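Local structure of LBCATS-a (Synthetic construct, 5EY5) at residues A[35-40]-A[48-53]; A[41-46]-A[252-257]; A[61-66]-A[235-240]; A[171-176]-A[229-234]; A[212-215]-A[219-222]. The protein probably cleaves indole-3-glycerol phosphate to indole and glyceraldehyde 3-phosphate, as tryptophan synthase alpha chains do, and holds sn-glycerol-3-phosphate inside its barrel. One frame throughout, in Å; residues are numbered along the deposited sequence.

Contact 1 (A[35-40]-A[48-53]). With G3P (sn-glycerol-3-phosphate), chain E.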
# COMPACT_ATOMS: atom_id res chain seq x y z
N GLU A 35 8.15 -39.56 39.40
CA GLU A 35 8.06 -40.98 39.04
C GLU A 35 9.07 -41.35 37.96
O GLU A 35 9.72 -42.40 38.05
CB GLU A 35 6.64 -41.32 38.58
CG GLU A 35 5.65 -41.59 39.69
CD GLU A 35 4.52 -42.52 39.25
OE1 GLU A 35 3.53 -42.03 38.66
OE2 GLU A 35 4.64 -43.75 39.48
N LEU A 36 9.24 -40.48 36.95
CA LEU A 36 10.16 -40.77 35.85
C LEU A 36 11.60 -40.79 36.32
O LEU A 36 12.36 -41.70 35.98
CB LEU A 36 9.97 -39.75 34.72
CG LEU A 36 8.66 -39.96 33.96
CD1 LEU A 36 8.39 -38.81 32.99
CD2 LEU A 36 8.67 -41.30 33.24
N VAL A 37 12.00 -39.79 37.11
CA VAL A 37 13.35 -39.78 37.67
C VAL A 37 13.63 -41.08 38.40
O VAL A 37 14.66 -41.73 38.20
CB VAL A 37 13.56 -38.57 38.59
CG1 VAL A 37 14.94 -38.64 39.24
CG2 VAL A 37 13.36 -37.27 37.80
N ARG A 38 12.69 -41.49 39.27
CA ARG A 38 12.89 -42.71 40.04
C ARG A 38 13.02 -43.91 39.11
O ARG A 38 13.89 -44.77 39.30
CB ARG A 38 11.75 -42.90 41.03
CG ARG A 38 11.87 -42.06 42.30
CD ARG A 38 10.56 -41.98 43.06
NE ARG A 38 10.64 -41.06 44.19
CZ ARG A 38 9.59 -40.57 44.84
NH1 ARG A 38 8.36 -40.91 44.48
NH2 ARG A 38 9.77 -39.74 45.86
N ALA A 39 12.16 -43.98 38.09
CA ALA A 39 12.28 -45.02 37.08
C ALA A 39 13.63 -44.97 36.38
O ALA A 39 14.23 -46.01 36.12
CB ALA A 39 11.14 -44.89 36.06
N LEU A 40 14.11 -43.76 36.06
CA LEU A 40 15.37 -43.63 35.32
C LEU A 40 16.53 -44.18 36.13
O LEU A 40 17.41 -44.86 35.59
CB LEU A 40 15.62 -42.16 34.95
CG LEU A 40 14.70 -41.56 33.90
CD1 LEU A 40 15.02 -40.08 33.73
CD2 LEU A 40 14.85 -42.32 32.59
N ILE A 48 21.15 -37.54 35.65
CA ILE A 48 19.85 -37.18 35.09
C ILE A 48 19.87 -35.70 34.80
O ILE A 48 20.16 -34.89 35.69
CB ILE A 48 18.70 -37.55 36.03
CG1 ILE A 48 18.54 -39.07 36.08
CG2 ILE A 48 17.42 -36.84 35.57
CD1 ILE A 48 17.69 -39.56 37.20
N GLU A 49 19.58 -35.35 33.54
CA GLU A 49 19.33 -33.98 33.14
C GLU A 49 17.84 -33.69 33.23
O GLU A 49 17.02 -34.43 32.68
CB GLU A 49 19.82 -33.73 31.71
CG GLU A 49 21.33 -33.76 31.55
CD GLU A 49 21.78 -33.55 30.11
OE1 GLU A 49 22.97 -33.77 29.83
OE2 GLU A 49 20.94 -33.16 29.27
N LEU A 50 17.50 -32.61 33.93
CA LEU A 50 16.14 -32.11 34.02
C LEU A 50 16.07 -30.79 33.27
O LEU A 50 16.77 -29.83 33.62
CB LEU A 50 15.70 -31.93 35.48
CG LEU A 50 15.43 -33.23 36.23
CD1 LEU A 50 15.13 -32.97 37.71
CD2 LEU A 50 14.30 -33.99 35.58
N GLY A 51 15.23 -30.73 32.24
CA GLY A 51 15.05 -29.50 31.49
C GLY A 51 14.10 -28.57 32.21
O GLY A 51 12.97 -28.96 32.54
N ILE A 52 14.56 -27.35 32.48
CA ILE A 52 13.71 -26.31 33.05
C ILE A 52 12.99 -25.64 31.88
O ILE A 52 13.67 -25.07 31.00
CB ILE A 52 14.50 -25.29 33.87
CG1 ILE A 52 15.29 -25.99 34.98
CG2 ILE A 52 13.57 -24.23 34.43
CD1 ILE A 52 14.54 -27.08 35.69
N PRO A 53 11.68 -25.74 31.80
CA PRO A 53 11.00 -25.34 30.56
C PRO A 53 11.07 -23.83 30.37
O PRO A 53 10.89 -23.07 31.32
CB PRO A 53 9.56 -25.82 30.77
CG PRO A 53 9.38 -25.83 32.29
CD PRO A 53 10.74 -26.27 32.81
O1 G3P E . 20.79 -32.87 26.75
C1 G3P E . 19.95 -32.29 25.79
C2 G3P E . 19.13 -33.35 25.07
O2 G3P E . 18.07 -32.69 24.44
C3 G3P E . 19.98 -34.16 24.07
O1P G3P E . 19.63 -33.89 22.73
O4P G3P E . 17.14 -34.40 22.47
O2P G3P E . 18.61 -34.74 20.46
O3P G3P E . 18.78 -36.29 22.33
P G3P E . 18.51 -34.85 21.98
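Ile48 reaches from the start of its strand to Val37 and Leu40 on the helix before it, inside the first beta-alpha-beta unit (strand 18-24, helix 30-42, strand 48-51) of the TIM barrel. Ile48 CD1 comes within 3.5 Å of Val37 CG1 and 4.0 Å of Leu40 CB, a wedge of one methyl between two side chains a turn apart on the helix. With CG1 beside its own backbone N (chi1 -70°) and the chain then extended, Ile48 projects outward from the barrel wall. The helix runs nearly antiparallel to the strand, at 161°, with the short axes 10.3 Å apart.

Glu49, next along, faces the barrel interior instead. Extended beyond CG, the chain carries the carboxylate to the bound glycerol phosphate, whose O1 donates a hydrogen bond to Glu49 OE2 at 2.5 Å. Thus the strand parts an outer greasy layer from the ligand pocket.

Leu50 brings the end of its side chain toward the helix. It also touches Met84, on the helix 78-91, which covers Val37 through Leu88. Against helix 30-42 its side chain lies at about a right angle to that of Val37, with Leu50 CD2 4.1 Å from Val37 CG2.

Contact 2 (A[41-46]-A[252-257])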
# COMPACT_ATOMS: atom_id res chain seq x y z
N VAL A 41 16.54 -43.88 37.43
CA VAL A 41 17.58 -44.39 38.33
C VAL A 41 17.54 -45.91 38.36
O VAL A 41 18.57 -46.58 38.22
CB VAL A 41 17.41 -43.79 39.73
CG1 VAL A 41 18.40 -44.41 40.71
CG2 VAL A 41 17.59 -42.27 39.67
N GLU A 42 16.35 -46.48 38.57
CA GLU A 42 16.20 -47.93 38.61
C GLU A 42 16.62 -48.58 37.29
O GLU A 42 16.98 -49.77 37.27
CB GLU A 42 14.76 -48.30 38.94
CG GLU A 42 14.29 -47.72 40.26
CD GLU A 42 15.15 -48.17 41.43
OE1 GLU A 42 14.79 -49.17 42.08
OE2 GLU A 42 16.19 -47.52 41.68
N ALA A 43 16.53 -47.84 36.19
CA ALA A 43 16.91 -48.35 34.88
C ALA A 43 18.40 -48.19 34.58
O ALA A 43 18.84 -48.60 33.51
CB ALA A 43 16.09 -47.66 33.79
N GLY A 44 19.18 -47.63 35.51
CA GLY A 44 20.62 -47.56 35.37
C GLY A 44 21.19 -46.20 35.02
O GLY A 44 22.41 -46.08 34.87
N ALA A 45 20.35 -45.17 34.89
CA ALA A 45 20.87 -43.85 34.57
C ALA A 45 21.92 -43.43 35.59
O ALA A 45 21.78 -43.68 36.79
CB ALA A 45 19.73 -42.83 34.53
N ASP A 46 22.98 -42.80 35.10
CA ASP A 46 24.08 -42.41 35.96
C ASP A 46 24.00 -40.96 36.37
O ASP A 46 24.42 -40.61 37.48
CB ASP A 46 25.42 -42.66 35.27
CG ASP A 46 25.64 -44.12 34.95
OD1 ASP A 46 25.99 -44.87 35.88
OD2 ASP A 46 25.46 -44.50 33.77
N GLU A 252 6.98 -47.47 29.45
CA GLU A 252 7.60 -47.28 28.14
C GLU A 252 8.97 -46.63 28.29
O GLU A 252 9.95 -47.06 27.68
CB GLU A 252 6.70 -46.43 27.24
N VAL A 253 9.05 -45.59 29.12
CA VAL A 253 10.34 -44.95 29.36
C VAL A 253 11.30 -45.93 30.02
O VAL A 253 12.45 -46.08 29.60
CB VAL A 253 10.15 -43.67 30.20
CG1 VAL A 253 11.46 -43.23 30.79
CG2 VAL A 253 9.56 -42.56 29.35
N ARG A 254 10.83 -46.64 31.06
CA ARG A 254 11.70 -47.61 31.71
C ARG A 254 12.18 -48.67 30.73
O ARG A 254 13.36 -49.05 30.75
CB ARG A 254 10.98 -48.27 32.90
CG ARG A 254 11.93 -49.08 33.77
CD ARG A 254 11.24 -49.84 34.91
NE ARG A 254 9.79 -49.93 34.75
CZ ARG A 254 8.92 -49.29 35.52
NH1 ARG A 254 9.35 -48.53 36.52
NH2 ARG A 254 7.61 -49.44 35.31
N GLU A 255 11.29 -49.16 29.87
CA GLU A 255 11.69 -50.20 28.92
C GLU A 255 12.70 -49.66 27.93
O GLU A 255 13.71 -50.31 27.65
CB GLU A 255 10.46 -50.76 28.21
N PHE A 256 12.46 -48.45 27.41
CA PHE A 256 13.38 -47.86 26.44
C PHE A 256 14.74 -47.62 27.07
O PHE A 256 15.78 -47.94 26.48
CB PHE A 256 12.81 -46.56 25.88
CG PHE A 256 13.69 -45.91 24.83
CD1 PHE A 256 14.17 -44.62 25.01
CD2 PHE A 256 14.04 -46.59 23.68
CE1 PHE A 256 14.98 -44.03 24.07
CE2 PHE A 256 14.85 -46.00 22.72
CZ PHE A 256 15.32 -44.71 22.92
N VAL A 257 14.75 -47.07 28.28
CA VAL A 257 16.02 -46.72 28.91
C VAL A 257 16.77 -47.96 29.36
O VAL A 257 18.00 -47.93 29.49
CB VAL A 257 15.76 -45.74 30.06
CG1 VAL A 257 17.01 -45.55 30.92
CG2 VAL A 257 15.31 -44.39 29.48
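Ala43 presses its single methyl against Val257, CB to CG1 at 3.7 Å, where the C-terminal end of helix 30-42 meets helix 249-263, the last of the modelled helices in this TIM barrel. The two are neighbours in the outer ring although some two hundred residues separate them, so the contact lies where the ring closes on itself. Val257 offers the branch that stands anti to its backbone N (chi1 169°), while its other methyl, CG2, packs on Leu40 and on Ile236. On the flank exposed to solvent, Arg254 supplies its aliphatic root, with CG 4.4 Å from Ala43 CB; no hydrogen bond crosses between the segments.

What sets the methyl in place is the way the helix ends. Gly44 takes a positive phi of 106°, and its N returns to Val41 O at 3.0 Å, while Ala45 N probably bonds Leu40 O, also at 3.0 Å: a Schellman motif. At these backbone angles a CB on Gly44 would run into Ala43 O, which is why a glycine sits here. Ala45 then leads out toward strand 48-51 and rests on Pro21.

Further out, Arg261 of the same closing helix ties down the turn: its NH1 donates to Gly44 O and forms a salt bridge with Asp46 OD2, the oxygen that also accepts a hydrogen bond from Leu19 N.

Contact 3 (A[61-66]-A[235-240])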
# COMPACT_ATOMS: atom_id res chain seq x y z
N GLY A 61 14.91 -28.74 19.30
CA GLY A 61 14.07 -29.15 18.20
C GLY A 61 12.61 -29.29 18.63
O GLY A 61 12.26 -29.06 19.80
N PRO A 62 11.76 -29.68 17.69
CA PRO A 62 10.31 -29.66 17.96
C PRO A 62 9.88 -30.53 19.14
O PRO A 62 9.00 -30.12 19.90
CB PRO A 62 9.71 -30.17 16.64
CG PRO A 62 10.77 -29.92 15.61
CD PRO A 62 12.07 -30.10 16.31
N THR A 63 10.45 -31.72 19.29
CA THR A 63 10.07 -32.60 20.39
C THR A 63 10.18 -31.91 21.73
O THR A 63 9.24 -31.90 22.53
CB THR A 63 10.98 -33.83 20.38
OG1 THR A 63 10.89 -34.46 19.09
CG2 THR A 63 10.55 -34.81 21.47
N ILE A 64 11.36 -31.37 22.02
CA ILE A 64 11.56 -30.76 23.33
C ILE A 64 10.88 -29.40 23.42
O ILE A 64 10.53 -28.96 24.52
CB ILE A 64 13.07 -30.72 23.62
CG1 ILE A 64 13.53 -32.17 23.85
CG2 ILE A 64 13.38 -29.84 24.84
CD1 ILE A 64 15.00 -32.36 23.98
N GLN A 65 10.68 -28.72 22.28
CA GLN A 65 9.84 -27.52 22.25
C GLN A 65 8.44 -27.83 22.76
O GLN A 65 7.87 -27.06 23.54
CB GLN A 65 9.72 -26.97 20.81
CG GLN A 65 10.96 -26.34 20.19
CD GLN A 65 10.78 -26.12 18.69
OE1 GLN A 65 9.67 -25.88 18.21
NE2 GLN A 65 11.87 -26.23 17.93
N ARG A 66 7.86 -28.92 22.26
CA ARG A 66 6.51 -29.33 22.67
C ARG A 66 6.48 -29.75 24.13
O ARG A 66 5.49 -29.49 24.82
CB ARG A 66 5.99 -30.47 21.80
CG ARG A 66 5.87 -30.09 20.33
CD ARG A 66 5.12 -31.14 19.51
NE ARG A 66 5.79 -32.43 19.47
CZ ARG A 66 6.70 -32.77 18.55
NH1 ARG A 66 7.05 -31.89 17.62
NH2 ARG A 66 7.26 -33.97 18.58
N ALA A 235 14.55 -38.70 22.29
CA ALA A 235 13.97 -40.03 22.11
C ALA A 235 13.18 -40.46 23.34
O ALA A 235 12.19 -41.19 23.21
CB ALA A 235 15.06 -41.04 21.78
N ILE A 236 13.60 -40.05 24.54
CA ILE A 236 12.88 -40.41 25.75
C ILE A 236 11.63 -39.56 25.89
O ILE A 236 10.56 -40.05 26.29
CB ILE A 236 13.78 -40.26 26.98
CG1 ILE A 236 14.96 -41.21 26.92
CG2 ILE A 236 12.94 -40.45 28.27
CD1 ILE A 236 16.00 -40.98 28.01
N VAL A 237 11.75 -38.27 25.58
CA VAL A 237 10.61 -37.38 25.62
C VAL A 237 9.53 -37.82 24.65
O VAL A 237 8.34 -37.62 24.91
CB VAL A 237 11.08 -35.94 25.32
CG1 VAL A 237 9.88 -35.06 25.09
CG2 VAL A 237 11.92 -35.42 26.47
N LYS A 238 9.91 -38.39 23.50
CA LYS A 238 8.90 -38.93 22.59
C LYS A 238 8.04 -39.97 23.29
O LYS A 238 6.80 -39.98 23.16
CB LYS A 238 9.57 -39.57 21.37
CG LYS A 238 10.59 -38.72 20.66
CD LYS A 238 10.62 -39.04 19.16
CE LYS A 238 12.00 -38.84 18.56
NZ LYS A 238 12.94 -39.93 18.95
N ARG A 239 8.67 -40.86 24.05
CA ARG A 239 7.88 -41.90 24.69
C ARG A 239 6.96 -41.33 25.75
O ARG A 239 5.86 -41.84 25.95
CB ARG A 239 8.81 -42.97 25.27
CG ARG A 239 9.13 -44.03 24.25
CD ARG A 239 10.61 -44.17 24.01
NE ARG A 239 10.83 -45.18 22.97
CZ ARG A 239 11.47 -44.94 21.83
NH1 ARG A 239 11.97 -43.73 21.59
NH2 ARG A 239 11.62 -45.91 20.95
N ILE A 240 7.38 -40.24 26.40
CA ILE A 240 6.48 -39.56 27.32
C ILE A 240 5.32 -38.94 26.57
O ILE A 240 4.16 -39.05 26.99
CB ILE A 240 7.26 -38.52 28.14
CG1 ILE A 240 8.28 -39.25 29.03
CG2 ILE A 240 6.29 -37.67 28.95
CD1 ILE A 240 9.39 -38.37 29.54
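Thr63 lays its methyl against Val237, CG2 to CG1 at 3.7 Å, and the two short side chains lie alongside each other and point opposite ways. Thr63 keeps OG1 beside its backbone N (chi1 -56°), which puts the methyl CG2 anti to that N and facing the neighbouring helix. The same methyl meets the shaft of Lys238, whose CG lies 4.0 Å away and whose side chain runs across it at about a right angle. One residue on, Ile64 CG1 makes a looser approach to Val237 CG2, at 4.5 Å.

These residues join helix 62-73, which follows the loop after strand 48-51, to the short helix 234-241 that follows the last barrel strand. The two segments are inclined at 50°, their axes 9.4 Å apart. Ile64 belongs to the ligand pocket and touches the bound sn-glycerol-3-phosphate, so packing and binding share this helix.

Arg239 works on the far side of its helix. Arg239 NH1 bonds Ala235 O one turn back at 3.0 Å, the acceptor in the guanidinium plane, and the group makes a cation-pi contact with Phe256. Toward the outside, a salt bridge from Arg66 NE to Glu241 OE1 links the two helices.

The closest approaches are between carbons and no hydrogen bond crosses the segments, so the contact rests mainly on shape, with charge pairing at the margin.

Contact 4 (A[171-176]-A[229-234]). With G3P (sn-glycerol-3-phosphate), chain E.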
# COMPACT_ATOMS: atom_id res chain seq x y z
N SER A 171 33.29 -27.46 34.08
CA SER A 171 33.44 -28.39 35.19
C SER A 171 32.33 -29.42 35.10
O SER A 171 31.32 -29.22 34.42
CB SER A 171 33.43 -27.66 36.55
OG SER A 171 32.25 -26.87 36.70
N GLY A 172 32.52 -30.54 35.79
CA GLY A 172 31.57 -31.62 35.72
C GLY A 172 31.84 -32.49 34.51
O GLY A 172 32.47 -33.54 34.61
N PHE A 173 31.35 -32.08 33.34
CA PHE A 173 31.79 -32.72 32.12
C PHE A 173 31.72 -31.69 31.00
O PHE A 173 31.25 -30.57 31.18
CB PHE A 173 30.98 -33.99 31.81
CG PHE A 173 29.48 -33.79 31.74
CD1 PHE A 173 28.84 -33.65 30.52
CD2 PHE A 173 28.71 -33.79 32.90
CE1 PHE A 173 27.46 -33.49 30.44
CE2 PHE A 173 27.33 -33.64 32.82
CZ PHE A 173 26.71 -33.49 31.59
N VAL A 174 32.26 -32.08 29.85
CA VAL A 174 32.09 -31.31 28.63
C VAL A 174 31.00 -31.98 27.81
O VAL A 174 31.03 -33.19 27.57
CB VAL A 174 33.40 -31.21 27.83
CG1 VAL A 174 33.14 -30.48 26.51
CG2 VAL A 174 34.45 -30.49 28.64
N TYR A 175 30.04 -31.18 27.38
CA TYR A 175 28.94 -31.65 26.56
C TYR A 175 29.34 -31.47 25.09
O TYR A 175 29.47 -30.34 24.62
CB TYR A 175 27.69 -30.87 26.92
CG TYR A 175 26.38 -31.41 26.39
CD1 TYR A 175 25.20 -31.23 27.10
CD2 TYR A 175 26.31 -32.05 25.16
CE1 TYR A 175 24.00 -31.70 26.61
CE2 TYR A 175 25.13 -32.52 24.66
CZ TYR A 175 23.97 -32.34 25.38
OH TYR A 175 22.80 -32.82 24.86
N CYS A 176 29.56 -32.58 24.39
CA CYS A 176 29.96 -32.56 22.98
C CYS A 176 28.69 -32.67 22.13
O CYS A 176 27.98 -33.68 22.19
CB CYS A 176 30.96 -33.69 22.70
SG CYS A 176 31.48 -33.97 20.99
N GLY A 229 30.41 -40.74 28.09
CA GLY A 229 28.99 -40.81 28.41
C GLY A 229 28.15 -40.46 27.20
O GLY A 229 28.63 -39.90 26.21
N VAL A 230 26.87 -40.83 27.29
CA VAL A 230 25.92 -40.69 26.19
C VAL A 230 24.70 -39.98 26.73
O VAL A 230 24.11 -40.44 27.72
CB VAL A 230 25.52 -42.06 25.62
CG1 VAL A 230 24.56 -41.88 24.46
CG2 VAL A 230 26.75 -42.86 25.21
N ILE A 231 24.30 -38.89 26.08
CA ILE A 231 23.11 -38.14 26.49
C ILE A 231 21.99 -38.42 25.50
O ILE A 231 22.19 -38.31 24.29
CB ILE A 231 23.40 -36.64 26.56
CG1 ILE A 231 24.59 -36.36 27.49
CG2 ILE A 231 22.13 -35.91 27.00
CD1 ILE A 231 25.23 -35.01 27.29
N VAL A 232 20.82 -38.74 26.03
CA VAL A 232 19.62 -39.01 25.24
C VAL A 232 18.46 -38.22 25.82
O VAL A 232 18.09 -38.44 26.97
CB VAL A 232 19.26 -40.50 25.24
CG1 VAL A 232 17.97 -40.69 24.44
CG2 VAL A 232 20.40 -41.36 24.71
N GLY A 233 17.83 -37.39 24.99
CA GLY A 233 16.71 -36.61 25.46
C GLY A 233 15.49 -36.80 24.59
O GLY A 233 14.51 -37.44 25.01
N SER A 234 15.55 -36.26 23.36
CA SER A 234 14.36 -36.27 22.51
C SER A 234 13.73 -37.66 22.43
O SER A 234 12.50 -37.80 22.52
CB SER A 234 14.71 -35.76 21.12
OG SER A 234 14.75 -34.34 21.13
O1 G3P E . 20.79 -32.87 26.75
C1 G3P E . 19.95 -32.29 25.79
C2 G3P E . 19.13 -33.35 25.07
O2 G3P E . 18.07 -32.69 24.44
C3 G3P E . 19.98 -34.16 24.07
O1P G3P E . 19.63 -33.89 22.73
O4P G3P E . 17.14 -34.40 22.47
O2P G3P E . 18.61 -34.74 20.46
O3P G3P E . 18.78 -36.29 22.33
P G3P E . 18.51 -34.85 21.98
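Tyr175 and Ile231 meet across the barrel interior, from the sixth and the eighth strand. From CB the tyrosine swings CG away from the backbone N (chi1 -167°), which sends the ring inward. Tyr175 CG already lies 3.9 Å from Ile231 CD1, and the methyl then sits over the ring centre, 3.4 Å from the centroid and only 8° off the normal, a CH-pi contact. CD1, CD2, CE1 and CE2 all lie under the same methyl, and Tyr175 CE1 also meets the ligand O1 at 3.4 Å. Tyr175 CZ is nearer to Ile231 CD1, at 3.5 Å. The tip, Tyr175 OH, donates a hydrogen bond to O1 of the bound glycerol phosphate at 2.8 Å, and O1 lies in the ring plane, at its edge. O1 is also packed by Ile231 CG2 at 3.3 Å. With an alanine here, O1 would probably lose this donor and Ile231 CD1 the ring face beneath it.

Phe173 CE1 lies 4.1 Å from Ile231 CD1 as well.

Where strand 229-232 ends, the phosphate takes over. Gly233 N bonds O3P at 3.0 Å, and Ser234 gives both N and OG to O4P. A side chain on Gly233 would collide with the ligand's C2. Backbone amides at the start of helix 234-241 thus hold the anion, the phosphate site that many TIM barrels carry at the C-terminal end of their last strands.

Contact 5 (A[212-215]-A[219-222]). With G3P (sn-glycerol-3-phosphate), chain E.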
# COMPACT_ATOMS: atom_id res chain seq x y z
N PHE A 212 22.64 -34.86 21.45
CA PHE A 212 21.96 -34.41 20.22
C PHE A 212 21.82 -35.57 19.22
O PHE A 212 22.81 -36.06 18.67
CB PHE A 212 22.71 -33.25 19.55
CG PHE A 212 22.43 -31.89 20.16
CD1 PHE A 212 22.73 -31.62 21.49
CD2 PHE A 212 21.92 -30.86 19.37
CE1 PHE A 212 22.51 -30.37 22.04
CE2 PHE A 212 21.68 -29.60 19.91
CZ PHE A 212 21.98 -29.35 21.24
N GLY A 213 20.58 -36.02 19.00
CA GLY A 213 20.28 -36.93 17.92
C GLY A 213 20.26 -38.40 18.27
O GLY A 213 19.70 -39.19 17.51
N ILE A 214 20.84 -38.80 19.40
CA ILE A 214 20.97 -40.23 19.69
C ILE A 214 19.59 -40.78 20.03
O ILE A 214 19.05 -40.50 21.10
CB ILE A 214 21.97 -40.47 20.83
CG1 ILE A 214 23.23 -39.65 20.59
CG2 ILE A 214 22.31 -41.96 20.92
CD1 ILE A 214 23.90 -39.19 21.86
N SER A 215 19.02 -41.59 19.14
CA SER A 215 17.62 -41.99 19.27
C SER A 215 17.38 -43.49 19.43
O SER A 215 16.24 -43.87 19.75
CB SER A 215 16.82 -41.49 18.05
OG SER A 215 17.68 -41.22 16.95
N GLN A 219 22.55 -46.63 18.05
CA GLN A 219 23.30 -45.38 18.04
C GLN A 219 23.96 -45.11 19.38
O GLN A 219 25.10 -44.63 19.43
CB GLN A 219 22.38 -44.21 17.67
CG GLN A 219 21.93 -44.23 16.24
CD GLN A 219 21.00 -43.07 15.92
OE1 GLN A 219 20.50 -42.40 16.82
NE2 GLN A 219 20.78 -42.81 14.63
N ALA A 220 23.25 -45.38 20.48
CA ALA A 220 23.85 -45.18 21.79
C ALA A 220 25.10 -46.03 21.96
O ALA A 220 26.09 -45.58 22.54
CB ALA A 220 22.83 -45.50 22.88
N ALA A 221 25.08 -47.25 21.41
CA ALA A 221 26.24 -48.13 21.52
C ALA A 221 27.41 -47.58 20.72
O ALA A 221 28.56 -47.61 21.19
CB ALA A 221 25.88 -49.54 21.04
N GLU A 222 27.15 -47.08 19.51
CA GLU A 222 28.20 -46.46 18.72
C GLU A 222 28.83 -45.28 19.46
O GLU A 222 30.06 -45.14 19.49
CB GLU A 222 27.63 -46.03 17.36
CG GLU A 222 26.92 -47.18 16.63
CD GLU A 222 26.18 -46.74 15.37
OE1 GLU A 222 26.65 -45.80 14.70
OE2 GLU A 222 25.13 -47.34 15.05
O1 G3P E . 20.79 -32.87 26.75
C1 G3P E . 19.95 -32.29 25.79
C2 G3P E . 19.13 -33.35 25.07
O2 G3P E . 18.07 -32.69 24.44
C3 G3P E . 19.98 -34.16 24.07
O1P G3P E . 19.63 -33.89 22.73
O4P G3P E . 17.14 -34.40 22.47
O2P G3P E . 18.61 -34.74 20.46
O3P G3P E . 18.78 -36.29 22.33
P G3P E . 18.51 -34.85 21.98
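Gln219 points its amide at the backbone of Ser215, and the bond is nearly linear: Ser215 N to Gln219 OE1 at 2.9 Å, with 173° at the hydrogen and the donor almost along the C=O axis. This is the turn between strand 208-211 and helix 217-224 in the TIM barrel, the seventh beta-alpha loop, folded back on the helix it leads into. Gln219 starts beside its backbone N (chi1 -70°) and runs extended beyond CG, which lets the amide span the turn. Its other end is fixed too, since NE2 bonds Arg186 O in a neighbouring loop, and so both polar atoms of the amide are bonded, which fixes its rotation. The hydroxyl of Ser215 stands close by, with OG 3.1 Å from Gln219 OE1 and 2.9 Å from Gly213 O. A leucine in place of Gln219 would probably leave Ser215 N and Arg186 O without the amide they bond, and this end of the loop less firmly fixed to the helix.

Ile214 rests its side chain on the helix backbone beside Gln219. Ile214 CG2 lies 3.6 Å from Ala220 N and 4.1 Å from Ala220 CB, with Gln219 CB beside it at 4.0 Å. Thr216 OG1 takes a hydrogen bond from Gln219 N, steadying the first turn.

On the opposite flank the loop faces the ligand. Gly213 has a positive phi, where a CB would collide with Phe212 O, and its N bonds O2P of sn-glycerol-3-phosphate at 2.8 Å.

In the fold
Contact 4 lies nearest the chain's centre, inside the barrel; contact 1 sits in the layer between strands and helices; contacts 2, 3 and 5 are farther out, and only contact 2 includes an exposed residue among those that touch. Contacts 1 and 2 share helix 30-42, and Ile48 of the one packs on Val41 of the other. Helices 234-241 and 249-263 bring contacts 2 and 3 together where Val253 meets Ile240. Contacts 1, 4 and 5 each hydrogen-bond the same glycerol phosphate, contact 1 at the hydroxyl end, contact 5 at the phosphate and contact 4 at both. Contacts 1 to 4 are apolar between their segments; contact 5 alone relies on a hydrogen bond.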